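Local coordinates for protein Phi class glutathione transferase GSTF1 (Populus tremula x Populus tremuloides, PDB 4RI6) that probably catalyses the conjugation of glutathione to electrophilic substrates RX with release of a halide, as a two-subunit Phi class transferase of detoxification, at residues V16-A21 against H169-D174; E62-F67 against C73-D78; D160-A165 against S200-W205. All blocks are in the same frame, centred on the assembly; numbering follows the deposited sequence. Where two conformers were deposited one is given.

Contact 1: V16-A21 against H169-D174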
loop_
_atom_site.group_PDB
_atom_site.type_symbol
_atom_site.label_atom_id
_atom_site.label_comp_id
_atom_site.label_asym_id
_atom_site.label_seq_id
_atom_site.Cartn_x
_atom_site.Cartn_y
_atom_site.Cartn_z
ATOM N N VAL A 16 -11.851 -0.835 8.561
ATOM C CA VAL A 16 -13.099 -0.068 8.631
ATOM C C VAL A 16 -12.880 1.269 9.370
ATOM O O VAL A 16 -13.363 2.314 8.952
ATOM C CB VAL A 16 -14.228 -0.871 9.347
ATOM C CG1 VAL A 16 -15.484 -0.003 9.539
ATOM C CG2 VAL A 16 -14.569 -2.154 8.559
ATOM N N SER A 17 -12.156 1.221 10.479
ATOM C CA SER A 17 -11.888 2.417 11.278
ATOM C C SER A 17 -11.162 3.495 10.482
ATOM O O SER A 17 -11.431 4.686 10.639
ATOM C CB SER A 17 -11.067 2.054 12.528
ATOM O OG SER A 17 -11.879 1.383 13.478
ATOM N N ARG A 18 -10.240 3.073 9.632
ATOM C CA ARG A 18 -9.534 3.984 8.747
ATOM C C ARG A 18 -10.526 4.726 7.862
ATOM O O ARG A 18 -10.451 5.940 7.704
ATOM C CB ARG A 18 -8.516 3.217 7.901
ATOM C CG ARG A 18 -7.757 4.078 6.914
ATOM C CD ARG A 18 -6.731 3.280 6.090
ATOM N NE ARG A 18 -5.698 2.816 6.993
ATOM C CZ ARG A 18 -5.579 1.590 7.477
ATOM N NH1 ARG A 18 -6.397 0.611 7.105
ATOM N NH2 ARG A 18 -4.620 1.352 8.349
ATOM N N VAL A 19 -11.480 4.000 7.300
ATOM C CA VAL A 19 -12.455 4.641 6.436
ATOM C C VAL A 19 -13.389 5.567 7.226
ATOM O O VAL A 19 -13.693 6.681 6.783
ATOM C CB VAL A 19 -13.265 3.581 5.651
ATOM C CG1 VAL A 19 -14.425 4.208 4.908
ATOM C CG2 VAL A 19 -12.364 2.858 4.680
ATOM N N LEU A 20 -13.843 5.113 8.392
ATOM C CA LEU A 20 -14.755 5.906 9.201
ATOM C C LEU A 20 -14.130 7.218 9.613
ATOM O O LEU A 20 -14.775 8.264 9.564
ATOM C CB LEU A 20 -15.200 5.134 10.448
ATOM C CG LEU A 20 -16.056 3.896 10.207
ATOM C CD1 LEU A 20 -16.405 3.229 11.518
ATOM C CD2 LEU A 20 -17.338 4.266 9.483
ATOM N N ALA A 21 -12.872 7.170 10.034
ATOM C CA ALA A 21 -12.196 8.376 10.458
ATOM C C ALA A 21 -12.100 9.354 9.292
ATOM O O ALA A 21 -12.259 10.567 9.478
ATOM C CB ALA A 21 -10.820 8.050 11.006
ATOM N N HIS A 169 -2.277 5.615 10.441
ATOM C CA HIS A 169 -1.596 4.940 11.554
ATOM C C HIS A 169 -2.475 4.744 12.794
ATOM O O HIS A 169 -2.138 3.960 13.678
ATOM C CB HIS A 169 -0.346 5.706 11.973
ATOM C CG HIS A 169 0.762 5.653 10.985
ATOM N ND1 HIS A 169 0.769 6.386 9.811
ATOM C CD2 HIS A 169 1.907 4.927 10.979
ATOM C CE1 HIS A 169 1.866 6.103 9.128
ATOM N NE2 HIS A 169 2.572 5.220 9.811
ATOM N N LEU A 170 -3.589 5.457 12.855
ATOM C CA LEU A 170 -4.426 5.413 14.044
ATOM C C LEU A 170 -4.961 4.006 14.372
ATOM O O LEU A 170 -4.922 3.610 15.535
ATOM C CB LEU A 170 -5.592 6.399 13.911
ATOM C CG LEU A 170 -5.201 7.867 14.113
ATOM C CD1 LEU A 170 -6.306 8.821 13.652
ATOM C CD2 LEU A 170 -4.853 8.134 15.571
ATOM N N PRO A 171 -5.449 3.239 13.373
ATOM C CA PRO A 171 -6.118 1.993 13.804
ATOM C C PRO A 171 -5.197 0.973 14.485
ATOM O O PRO A 171 -5.544 0.459 15.551
ATOM C CB PRO A 171 -6.698 1.443 12.498
ATOM C CG PRO A 171 -6.923 2.672 11.659
ATOM C CD PRO A 171 -5.747 3.561 11.965
ATOM N N ASN A 172 -4.033 0.688 13.910
ATOM C CA ASN A 172 -3.147 -0.275 14.550
ATOM C C ASN A 172 -2.480 0.341 15.766
ATOM O O ASN A 172 -2.282 -0.326 16.781
ATOM C CB ASN A 172 -2.094 -0.806 13.581
ATOM C CG ASN A 172 -2.667 -1.806 12.608
ATOM O OD1 ASN A 172 -3.731 -2.373 12.840
ATOM N ND2 ASN A 172 -1.960 -2.045 11.524
ATOM N N GLY A 173 -2.112 1.611 15.665
ATOM C CA GLY A 173 -1.487 2.288 16.782
ATOM C C GLY A 173 -2.364 2.268 18.017
ATOM O O GLY A 173 -1.897 1.973 19.124
ATOM N N ASP A 174 -3.653 2.538 17.840
ATOM C CA ASP A 174 -4.532 2.690 18.991
ATOM C C ASP A 174 -4.717 1.342 19.671
ATOM O O ASP A 174 -4.733 1.259 20.900
ATOM C CB ASP A 174 -5.892 3.291 18.578
ATOM C CG ASP A 174 -6.663 3.880 19.769
ATOM O OD1 ASP A 174 -7.249 3.094 20.518
ATOM O OD2 ASP A 174 -6.660 5.116 19.983
#
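Pro171 points its ring at the backbone of helix 14-25 where Ser17 passes into Arg18, and the CG corner of the ring does the touching. The two helices come nearest at Ser17 and Pro171, whose CA atoms are 6.3 Å apart. From Pro171 CG it is 3.9 Å to Arg18 N and 4.1 Å to Arg18 CB, while Ser17 CB stands at 4.3 Å, so one methylene sits between two successive side-chain roots. The three approaches of Pro171 CG are at or a little beyond van der Waals contact, which makes this close but unstrained packing. Arg18 sends CG anti to the backbone N (chi1 178°) and runs extended until it bends at chi3 (-66°). That bend brings its guanidinium round near Pro171, with CG of the proline oblique to the group, above its plane and displaced toward its rim. Ser17 OG is hydrogen-bonded to Arg212 NH2 and to Ser13 O. Arg18 NE bonds to Ser168 OG and NH1 to OG of Ser69, a glutathione-binding residue, so Arg18 stands in the second shell of that site and probably helps position Ser69. Helix 164-179 is kinked at Pro171, which has no N-H to give. One segment lies in the N-terminal, thioredoxin-like GST domain and the other in the helical C-terminal domain, with helices 69-79 and 203-214 packing around Arg18 and Ser17.

Contact 2: E62-F67 against C73-D78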
loop_
_atom_site.group_PDB
_atom_site.type_symbol
_atom_site.label_atom_id
_atom_site.label_comp_id
_atom_site.label_asym_id
_atom_site.label_seq_id
_atom_site.Cartn_x
_atom_site.Cartn_y
_atom_site.Cartn_z
ATOM N N GLU A 62 -23.529 6.224 -5.294
ATOM C CA GLU A 62 -24.350 6.146 -6.504
ATOM C C GLU A 62 -23.479 5.784 -7.718
ATOM O O GLU A 62 -23.972 5.214 -8.696
ATOM C CB GLU A 62 -25.108 7.472 -6.747
ATOM C CG GLU A 62 -25.896 8.000 -5.526
ATOM C CD GLU A 62 -27.133 8.859 -5.881
ATOM O OE1 GLU A 62 -28.206 8.641 -5.258
ATOM O OE2 GLU A 62 -27.035 9.755 -6.760
ATOM N N SER A 63 -22.180 6.064 -7.631
ATOM C CA SER A 63 -21.304 6.027 -8.805
ATOM C C SER A 63 -20.395 4.805 -8.893
ATOM O O SER A 63 -20.026 4.388 -9.991
ATOM C CB SER A 63 -20.430 7.286 -8.830
ATOM O OG SER A 63 -21.231 8.440 -8.997
ATOM N N ILE A 64 -20.012 4.248 -7.747
ATOM C CA ILE A 64 -18.955 3.239 -7.718
ATOM C C ILE A 64 -19.013 2.374 -6.454
ATOM O O ILE A 64 -19.449 2.829 -5.380
ATOM C CB ILE A 64 -17.564 3.925 -7.842
ATOM C CG1 ILE A 64 -16.461 2.933 -8.201
ATOM C CG2 ILE A 64 -17.196 4.666 -6.571
ATOM C CD1 ILE A 64 -15.193 3.609 -8.786
ATOM N N THR A 65 -18.578 1.125 -6.610
ATOM C CA THR A 65 -18.304 0.217 -5.504
ATOM C C THR A 65 -16.786 0.020 -5.425
ATOM O O THR A 65 -16.135 -0.262 -6.436
ATOM C CB THR A 65 -19.023 -1.131 -5.690
ATOM O OG1 THR A 65 -20.441 -0.925 -5.657
ATOM C CG2 THR A 65 -18.652 -2.126 -4.597
ATOM N N LEU A 66 -16.222 0.172 -4.224
ATOM C CA LEU A 66 -14.773 0.117 -4.023
ATOM C C LEU A 66 -14.425 -0.762 -2.841
ATOM O O LEU A 66 -15.183 -0.823 -1.880
ATOM C CB LEU A 66 -14.210 1.524 -3.781
ATOM C CG LEU A 66 -14.175 2.482 -4.973
ATOM C CD1 LEU A 66 -13.777 3.857 -4.515
ATOM C CD2 LEU A 66 -13.227 1.991 -6.047
ATOM N N PHE A 67 -13.277 -1.431 -2.905
ATOM C CA PHE A 67 -12.685 -2.054 -1.731
ATOM C C PHE A 67 -11.235 -1.572 -1.552
ATOM O O PHE A 67 -10.738 -0.774 -2.338
ATOM C CB PHE A 67 -12.760 -3.584 -1.811
ATOM C CG PHE A 67 -12.094 -4.180 -3.021
ATOM C CD1 PHE A 67 -10.770 -4.556 -2.993
ATOM C CD2 PHE A 67 -12.822 -4.407 -4.184
ATOM C CE1 PHE A 67 -10.168 -5.108 -4.098
ATOM C CE2 PHE A 67 -12.208 -4.978 -5.287
ATOM C CZ PHE A 67 -10.875 -5.316 -5.234
ATOM N N CYS A 73 -10.385 5.599 0.812
ATOM C CA CYS A 73 -10.131 6.891 1.434
ATOM C C CYS A 73 -9.625 7.898 0.414
ATOM O O CYS A 73 -9.990 9.066 0.472
ATOM C CB CYS A 73 -9.137 6.743 2.581
ATOM S SG CYS A 73 -9.826 5.886 4.020
ATOM N N ARG A 74 -8.803 7.459 -0.539
ATOM C CA ARG A 74 -8.354 8.390 -1.559
ATOM C C ARG A 74 -9.535 8.861 -2.410
ATOM O O ARG A 74 -9.610 10.017 -2.793
ATOM C CB ARG A 74 -7.262 7.771 -2.444
ATOM C CG ARG A 74 -5.887 7.947 -1.843
ATOM C CD ARG A 74 -4.750 7.590 -2.779
ATOM N NE ARG A 74 -4.681 6.169 -2.972
ATOM C CZ ARG A 74 -3.920 5.326 -2.274
ATOM N NH1 ARG A 74 -3.094 5.721 -1.329
ATOM N NH2 ARG A 74 -3.973 4.054 -2.552
ATOM N N TYR A 75 -10.460 7.962 -2.708
ATOM C CA TYR A 75 -11.637 8.340 -3.484
ATOM C C TYR A 75 -12.462 9.372 -2.723
ATOM O O TYR A 75 -12.881 10.382 -3.279
ATOM C CB TYR A 75 -12.490 7.116 -3.801
ATOM C CG TYR A 75 -13.828 7.453 -4.400
ATOM C CD1 TYR A 75 -13.918 7.943 -5.699
ATOM C CD2 TYR A 75 -15.003 7.289 -3.673
ATOM C CE1 TYR A 75 -15.113 8.245 -6.257
ATOM C CE2 TYR A 75 -16.218 7.600 -4.224
ATOM C CZ TYR A 75 -16.264 8.084 -5.519
ATOM O OH TYR A 75 -17.466 8.391 -6.107
ATOM N N ILE A 76 -12.675 9.116 -1.439
ATOM C CA ILE A 76 -13.435 10.032 -0.598
ATOM C C ILE A 76 -12.782 11.415 -0.611
ATOM O O ILE A 76 -13.447 12.436 -0.787
ATOM C CB ILE A 76 -13.532 9.486 0.846
ATOM C CG1 ILE A 76 -14.444 8.265 0.898
ATOM C CG2 ILE A 76 -14.052 10.556 1.811
ATOM C CD1 ILE A 76 -14.357 7.465 2.177
ATOM N N CYS A 77 -11.470 11.446 -0.439
ATOM C CA CYS A 77 -10.753 12.710 -0.414
ATOM C C CYS A 77 -10.820 13.431 -1.773
ATOM O O CYS A 77 -10.896 14.667 -1.834
ATOM C CB CYS A 77 -9.308 12.467 0.029
ATOM S SG CYS A 77 -9.155 12.060 1.806
ATOM N N ASP A 78 -10.835 12.660 -2.853
ATOM C CA ASP A 78 -10.932 13.220 -4.195
ATOM C C ASP A 78 -12.336 13.768 -4.472
ATOM O O ASP A 78 -12.511 14.932 -4.853
ATOM C CB ASP A 78 -10.575 12.138 -5.217
ATOM C CG ASP A 78 -10.080 12.700 -6.535
ATOM O OD1 ASP A 78 -10.317 13.890 -6.819
ATOM O OD2 ASP A 78 -9.467 11.927 -7.305
#
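Leu66 and Tyr75 mark the closest approach of the two backbones, with CA atoms 8.8 Å apart, a spacing bridged by side chains. Segment 62-67 leaves a turn to enter an edge strand of the sheet, 65-67; helix 69-79, which contains segment 73-78, follows directly and packs on the sheet. Tyr75 puts CG anti to its backbone N (chi1 171°), reaching its ring toward the strand side. Leu66 crosses it at about a right angle, CD1 lying 3.6 Å from Tyr75 CB at the root of the ring. Farther out, Ile64 CG2 lies over one ring face, 4.1 Å from the centroid and 28° off the normal, a CH-pi contact whose nearest carbon is Tyr75 CZ at 3.7 Å. The Phe59 ring meets Tyr75 at a steep angle, and Leu94 of the second subunit packs on it, placing the contact near the dimer interface. Tyr75 OH is hydrogen-bonded to Asp61 OD2, and Asp61 OD1 takes the N-H groups of Ser63 and Ile64. Replaced by an alanine, Tyr75 would probably leave Asp61 OD2 without this mate and open a gap beneath Ile64 and Leu66. The chemistry therefore divides along the ring: apolar packing holds root and face, while Asp61 ties the phenol end to the turn.

Contact 3: D160-A165 against S200-W205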
loop_
_atom_site.group_PDB
_atom_site.type_symbol
_atom_site.label_atom_id
_atom_site.label_comp_id
_atom_site.label_asym_id
_atom_site.label_seq_id
_atom_site.Cartn_x
_atom_site.Cartn_y
_atom_site.Cartn_z
ATOM N N ASP A 160 3.466 20.047 8.561
ATOM C CA ASP A 160 2.983 20.869 9.678
ATOM C C ASP A 160 1.484 20.711 9.915
ATOM O O ASP A 160 0.895 21.393 10.746
ATOM C CB ASP A 160 3.336 22.356 9.457
ATOM C CG ASP A 160 2.755 22.931 8.190
ATOM O OD1 ASP A 160 1.950 22.252 7.535
ATOM O OD2 ASP A 160 3.100 24.082 7.846
ATOM N N GLU A 161 0.869 19.779 9.199
ATOM C CA GLU A 161 -0.571 19.634 9.204
ATOM C C GLU A 161 -0.938 18.155 9.285
ATOM O O GLU A 161 -0.313 17.342 8.627
ATOM C CB GLU A 161 -1.135 20.256 7.924
ATOM C CG GLU A 161 -2.531 20.813 8.029
ATOM C CD GLU A 161 -2.937 21.621 6.792
ATOM O OE1 GLU A 161 -2.066 21.939 5.944
ATOM O OE2 GLU A 161 -4.138 21.940 6.670
ATOM N N PHE A 162 -1.920 17.816 10.110
ATOM C CA PHE A 162 -2.479 16.457 10.138
ATOM C C PHE A 162 -2.845 16.040 8.723
ATOM O O PHE A 162 -3.431 16.822 7.980
ATOM C CB PHE A 162 -3.706 16.386 11.054
ATOM C CG PHE A 162 -4.349 15.015 11.141
ATOM C CD1 PHE A 162 -3.801 14.022 11.934
ATOM C CD2 PHE A 162 -5.539 14.751 10.481
ATOM C CE1 PHE A 162 -4.403 12.779 12.037
ATOM C CE2 PHE A 162 -6.147 13.509 10.575
ATOM C CZ PHE A 162 -5.579 12.521 11.355
ATOM N N SER A 163 -2.500 14.816 8.346
ATOM C CA SER A 163 -2.842 14.332 7.017
ATOM C C SER A 163 -3.337 12.915 7.072
ATOM O O SER A 163 -3.287 12.259 8.120
ATOM C CB SER A 163 -1.641 14.399 6.073
ATOM O OG SER A 163 -0.754 13.321 6.284
ATOM N N PHE A 164 -3.777 12.422 5.920
ATOM C CA PHE A 164 -4.162 11.030 5.831
ATOM C C PHE A 164 -3.020 10.095 6.233
ATOM O O PHE A 164 -3.257 8.987 6.718
ATOM C CB PHE A 164 -4.651 10.685 4.411
ATOM C CG PHE A 164 -5.196 9.306 4.321
ATOM C CD1 PHE A 164 -6.407 9.007 4.913
ATOM C CD2 PHE A 164 -4.471 8.279 3.744
ATOM C CE1 PHE A 164 -6.895 7.745 4.909
ATOM C CE2 PHE A 164 -4.974 7.003 3.728
ATOM C CZ PHE A 164 -6.189 6.740 4.306
ATOM N N ALA A 165 -1.777 10.522 6.037
ATOM C CA ALA A 165 -0.654 9.690 6.462
ATOM C C ALA A 165 -0.734 9.413 7.951
ATOM O O ALA A 165 -0.559 8.276 8.380
ATOM C CB ALA A 165 0.658 10.329 6.115
ATOM N N SER A 200 -4.327 10.951 18.197
ATOM C CA SER A 200 -5.326 10.056 18.786
ATOM C C SER A 200 -6.397 10.814 19.548
ATOM O O SER A 200 -7.439 10.248 19.882
ATOM C CB SER A 200 -4.670 9.033 19.714
ATOM O OG SER A 200 -4.078 9.630 20.856
ATOM N N ASN A 201 -6.145 12.091 19.819
ATOM C CA ASN A 201 -7.146 12.924 20.478
ATOM C C ASN A 201 -7.952 13.831 19.540
ATOM O O ASN A 201 -8.749 14.656 20.005
ATOM C CB ASN A 201 -6.473 13.759 21.585
ATOM C CG ASN A 201 -6.226 12.940 22.822
ATOM O OD1 ASN A 201 -7.152 12.656 23.595
ATOM N ND2 ASN A 201 -4.998 12.492 22.991
ATOM N N ARG A 202 -7.811 13.641 18.234
ATOM C CA ARG A 202 -8.711 14.299 17.298
ATOM C C ARG A 202 -10.147 13.829 17.525
ATOM O O ARG A 202 -10.380 12.663 17.839
ATOM C CB ARG A 202 -8.289 14.017 15.868
ATOM C CG ARG A 202 -6.940 14.592 15.562
ATOM C CD ARG A 202 -6.587 14.364 14.112
ATOM N NE ARG A 202 -7.393 15.151 13.177
ATOM C CZ ARG A 202 -7.131 16.405 12.835
ATOM N NH1 ARG A 202 -6.126 17.051 13.412
ATOM N NH2 ARG A 202 -7.880 17.020 11.933
ATOM N N GLU A 203 -11.108 14.732 17.354
ATOM C CA GLU A 203 -12.501 14.393 17.578
ATOM C C GLU A 203 -12.948 13.290 16.628
ATOM O O GLU A 203 -13.738 12.445 17.017
ATOM C CB GLU A 203 -13.394 15.630 17.422
ATOM C CG GLU A 203 -13.232 16.686 18.524
ATOM C CD GLU A 203 -13.584 16.160 19.907
ATOM O OE1 GLU A 203 -14.375 15.189 20.006
ATOM O OE2 GLU A 203 -13.048 16.709 20.895
ATOM N N SER A 204 -12.415 13.270 15.404
ATOM C CA SER A 204 -12.817 12.244 14.441
ATOM C C SER A 204 -12.478 10.876 14.997
ATOM O O SER A 204 -13.297 9.950 14.965
ATOM C CB SER A 204 -12.139 12.439 13.082
ATOM O OG SER A 204 -10.720 12.373 13.207
ATOM N N TRP A 205 -11.270 10.745 15.535
ATOM C CA TRP A 205 -10.841 9.466 16.056
ATOM C C TRP A 205 -11.599 9.109 17.338
ATOM O O TRP A 205 -11.968 7.947 17.540
ATOM C CB TRP A 205 -9.327 9.447 16.284
ATOM C CG TRP A 205 -8.838 8.057 16.632
ATOM C CD1 TRP A 205 -8.254 7.676 17.794
ATOM C CD2 TRP A 205 -8.952 6.875 15.828
ATOM N NE1 TRP A 205 -7.959 6.336 17.760
ATOM C CE2 TRP A 205 -8.397 5.815 16.567
ATOM C CE3 TRP A 205 -9.465 6.613 14.549
ATOM C CZ2 TRP A 205 -8.347 4.510 16.080
ATOM C CZ3 TRP A 205 -9.390 5.319 14.066
ATOM C CH2 TRP A 205 -8.847 4.290 14.830
#
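Phe162 and Arg202 lie face on face, the ring and guanidinium planes only 6° from parallel and their centres 3.8 Å apart. Over the middle of the Phe162 ring sits not the guanidinium carbon but Arg202 CD, 3.3 Å from the centroid and almost straight above it, a close CH-pi contact. The guanidinium is displaced toward the CB side: Arg202 CZ lies 31° off the ring normal, still within a cation-pi geometry, and is 3.3 Å from Phe162 CD2. On the arginine's side of the stack, Phe162 CD2 stands over the centre of one guanidinium face, and Arg202 NH1 reaches past the ring to 3.4 Å from Phe162 CB. An edge is used nearby, where Ser200 O lies in plane at the rim of the Trp205 ring. Arg202 gets to Phe162 with an extended chi2 and a bend at chi3 (70°), which lays the planar end over the ring. Both segments are approaches to helices of the all-helical GST domain. Ser163 occupies the N-cap of helix 164-179, its OG accepting a bent capping bond from Ala165 N at 3.0 Å, while Ser163 N bonds to Asp166 OD2. The sequence Ser-Phe-Ala-Asp fits the Ser/Thr-x-x-Asp N-capping motif of GSTs, with only Asp166's half of the capping box seen. Phe162, just before the cap, packs on Leu167 in the first turn, a hydrophobic staple. Arg202 is likewise at an N-cap position, that of helix 203-214. The nearest CA atoms, those of Phe162 and Arg202, are 9.7 Å apart, so side chains alone join the two helix starts. Stacking by its face leaves the arginine's N-H groups directed outward, and NE uses this in a salt bridge with Glu25 OE2 of helix 14-25. The same carboxylate oxygen is hydrogen-bonded to Ser204 OG, so Glu25 probably helps fix the turn of the guanidinium.

How the contacts relate
The centre of contact 1 lies about 3 Å from the centre of the chain, about 11 Å from the centre of contact 3 and 17 Å from that of contact 2. Helix 164-179 serves contacts 1 and 3, which also meet through Trp205: its NE1 lies 2.8 Å from Asp174 OD2, a probable hydrogen bond. Contact 2 reaches contact 1 through Cys73 SG, 3.8 Å from Val19 CA, and contact 3 through Cys73 CB, 3.4 Å from Phe164 CE1. Contact 1 is next to the glutathione site, the Arg18 side chain being about 4 Å from bound glutathione; the Leu66 side chain in contact 2 is about 10 Å from it, and contact 3 is remote from the annotated sites.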